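Local coordinates for DNA-dependent metalloprotease WSS1 homolog 2 (Schizosaccharomyces pombe, PDB 5JIG), which probably cleaves DNA-bound proteins as a zinc-dependent endopeptidase, so that toxic DNA-protein cross-links can be repaired, at residues T31-I36 with T94-L99. Numbering follows the deposited sequence.
Sequences TGIKKI and TLIHEL. With NI (nickel (II) ion), chain B.
Ile-33 and Ile-36 meet Leu-95, Ile-96 and Leu-99 in a buried, apolar contact between helix 31-40 and helix 88-100 of the WLM domain. The two segments run nearly parallel, at 10°, with their axes 11.5 Å apart. CD1 of Ile-33 packs against CG1 of Ile-96 at 3.8 Å and reaches CD2 of Leu-95 at 3.9 Å. One turn on, CD1 of Ile-36 lies 3.9 Å from CD1 of Leu-99. It also meets CG1 of Ile-96 at 4.0 Å, where the two isoleucine side chains cross at about a right angle. The CG1 methylene of Ile-96 thus lies against the CD1 methyls of Ile-33 and Ile-36. In Ile-36, CG1 sits between the backbone N and the carbonyl carbon (chi1 61°), and the extended chi2 carries CD1 across to the other helix. Phe-6 touches both Ile-33 and Leu-95, while Ile-73 of the sheet packs on Leu-95 and Leu-99. His-97 of helix 88-100 binds the nickel ion through NE2 at 2.1 Å; His-101 and His-107 are its other histidine ligands. Glu-98 is the predicted active-site residue. The contact lies on the side of the HExxH helix away from His-97 and the metal, in a zincin-type metalloprotease domain with nickel at the catalytic zinc site.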
loop_
_atom_site.group_PDB
_atom_site.type_symbol
_atom_site.label_atom_id
_atom_site.label_comp_id
_atom_site.label_asym_id
_atom_site.label_seq_id
_atom_site.Cartn_x
_atom_site.Cartn_y
_atom_site.Cartn_z
ATOM N N THR A 31 -10.479 -4.551 -2.568
ATOM C CA THR A 31 -11.583 -3.691 -2.886
ATOM C C THR A 31 -11.604 -2.370 -2.108
ATOM O O THR A 31 -12.088 -1.358 -2.602
ATOM C CB THR A 31 -12.897 -4.458 -2.765
ATOM O OG1 THR A 31 -12.955 -5.027 -1.475
ATOM C CG2 THR A 31 -13.028 -5.536 -3.770
ATOM N N GLY A 32 -11.103 -2.412 -0.889
ATOM C CA GLY A 32 -10.993 -1.211 -0.082
ATOM C C GLY A 32 -9.916 -0.267 -0.568
ATOM O O GLY A 32 -10.115 0.947 -0.625
ATOM N N ILE A 33 -8.766 -0.798 -0.933
ATOM C CA ILE A 33 -7.710 0.010 -1.543
ATOM C C ILE A 33 -8.176 0.628 -2.850
ATOM O O ILE A 33 -7.974 1.807 -3.111
ATOM C CB ILE A 33 -6.420 -0.835 -1.721
ATOM C CG1 ILE A 33 -5.826 -1.294 -0.398
ATOM C CG2 ILE A 33 -5.388 -0.096 -2.571
ATOM C CD1 ILE A 33 -5.393 -0.175 0.547
ATOM N N LYS A 34 -8.857 -0.161 -3.680
ATOM C CA LYS A 34 -9.390 0.381 -4.945
ATOM C C LYS A 34 -10.387 1.490 -4.664
ATOM O O LYS A 34 -10.372 2.517 -5.369
ATOM C CB LYS A 34 -9.991 -0.737 -5.777
ATOM C CG LYS A 34 -9.057 -1.714 -6.357
ATOM C CD LYS A 34 -9.724 -2.833 -7.109
ATOM C CE LYS A 34 -9.889 -2.493 -8.499
ATOM N NZ LYS A 34 -9.749 -3.776 -9.322
ATOM N N LYS A 35 -11.249 1.318 -3.649
ATOM C CA LYS A 35 -12.231 2.340 -3.337
ATOM C C LYS A 35 -11.599 3.655 -3.006
ATOM O O LYS A 35 -12.039 4.683 -3.490
ATOM C CB LYS A 35 -13.118 1.835 -2.155
ATOM C CG LYS A 35 -14.277 2.700 -1.825
ATOM C CD LYS A 35 -15.433 2.403 -2.698
ATOM C CE LYS A 35 -16.682 3.158 -2.265
ATOM N NZ LYS A 35 -17.386 3.786 -3.363
ATOM N N ILE A 36 -10.554 3.643 -2.154
ATOM C CA ILE A 36 -9.941 4.888 -1.800
ATOM C C ILE A 36 -9.103 5.486 -2.940
ATOM O O ILE A 36 -9.032 6.724 -3.059
ATOM C CB ILE A 36 -9.161 4.833 -0.478
ATOM C CG1 ILE A 36 -8.018 3.845 -0.509
ATOM C CG2 ILE A 36 -10.135 4.580 0.651
ATOM C CD1 ILE A 36 -7.119 3.887 0.717
ATOM N N THR A 94 -0.469 -0.030 6.663
ATOM C CA THR A 94 0.727 0.678 6.240
ATOM C C THR A 94 0.564 1.258 4.830
ATOM O O THR A 94 0.937 2.401 4.578
ATOM C CB THR A 94 1.969 -0.189 6.347
ATOM O OG1 THR A 94 2.170 -0.539 7.712
ATOM C CG2 THR A 94 3.204 0.468 5.767
ATOM N N LEU A 95 -0.044 0.516 3.930
ATOM C CA LEU A 95 -0.297 1.047 2.578
ATOM C C LEU A 95 -1.190 2.271 2.633
ATOM O O LEU A 95 -0.962 3.258 1.928
ATOM C CB LEU A 95 -0.859 -0.031 1.670
ATOM C CG LEU A 95 -1.197 0.424 0.238
ATOM C CD1 LEU A 95 -0.030 1.101 -0.462
ATOM C CD2 LEU A 95 -1.706 -0.765 -0.562
ATOM N N ILE A 96 -2.251 2.236 3.464
ATOM C CA ILE A 96 -3.110 3.413 3.606
ATOM C C ILE A 96 -2.333 4.593 4.161
ATOM O O ILE A 96 -2.534 5.721 3.706
ATOM C CB ILE A 96 -4.382 3.049 4.414
ATOM C CG1 ILE A 96 -5.181 1.983 3.668
ATOM C CG2 ILE A 96 -5.176 4.287 4.706
ATOM C CD1 ILE A 96 -6.393 1.445 4.386
ATOM N N HIS A 97 -1.445 4.350 5.127
ATOM C CA HIS A 97 -0.568 5.383 5.626
ATOM C C HIS A 97 0.241 5.982 4.467
ATOM O O HIS A 97 0.292 7.223 4.303
ATOM C CB HIS A 97 0.342 4.775 6.710
ATOM C CG HIS A 97 1.369 5.713 7.226
ATOM N ND1 HIS A 97 1.430 6.080 8.555
ATOM C CD2 HIS A 97 2.412 6.350 6.643
ATOM C CE1 HIS A 97 2.474 6.880 8.714
ATOM N NE2 HIS A 97 3.088 7.091 7.577
ATOM N N GLU A 98 0.889 5.139 3.672
ATOM C CA GLU A 98 1.676 5.661 2.568
ATOM C C GLU A 98 0.819 6.426 1.557
ATOM O O GLU A 98 1.260 7.484 1.071
ATOM C CB GLU A 98 2.506 4.598 1.875
ATOM C CG GLU A 98 3.400 3.747 2.782
ATOM C CD GLU A 98 4.179 4.411 3.784
ATOM O OE1 GLU A 98 4.460 5.612 3.645
ATOM O OE2 GLU A 98 4.551 3.682 4.750
ATOM N N LEU A 99 -0.353 5.956 1.246
ATOM C CA LEU A 99 -1.225 6.697 0.336
ATOM C C LEU A 99 -1.583 8.073 0.887
ATOM O O LEU A 99 -1.708 9.036 0.130
ATOM C CB LEU A 99 -2.484 5.899 0.045
ATOM C CG LEU A 99 -2.283 4.685 -0.880
ATOM C CD1 LEU A 99 -3.522 3.825 -0.861
ATOM C CD2 LEU A 99 -1.974 5.107 -2.318
HETATM NI NI NI B . 4.825 8.154 7.206
HETATM O O HOH W 1 6.773 8.932 6.808
HETATM O O HOH W 2 5.910 6.740 8.450
#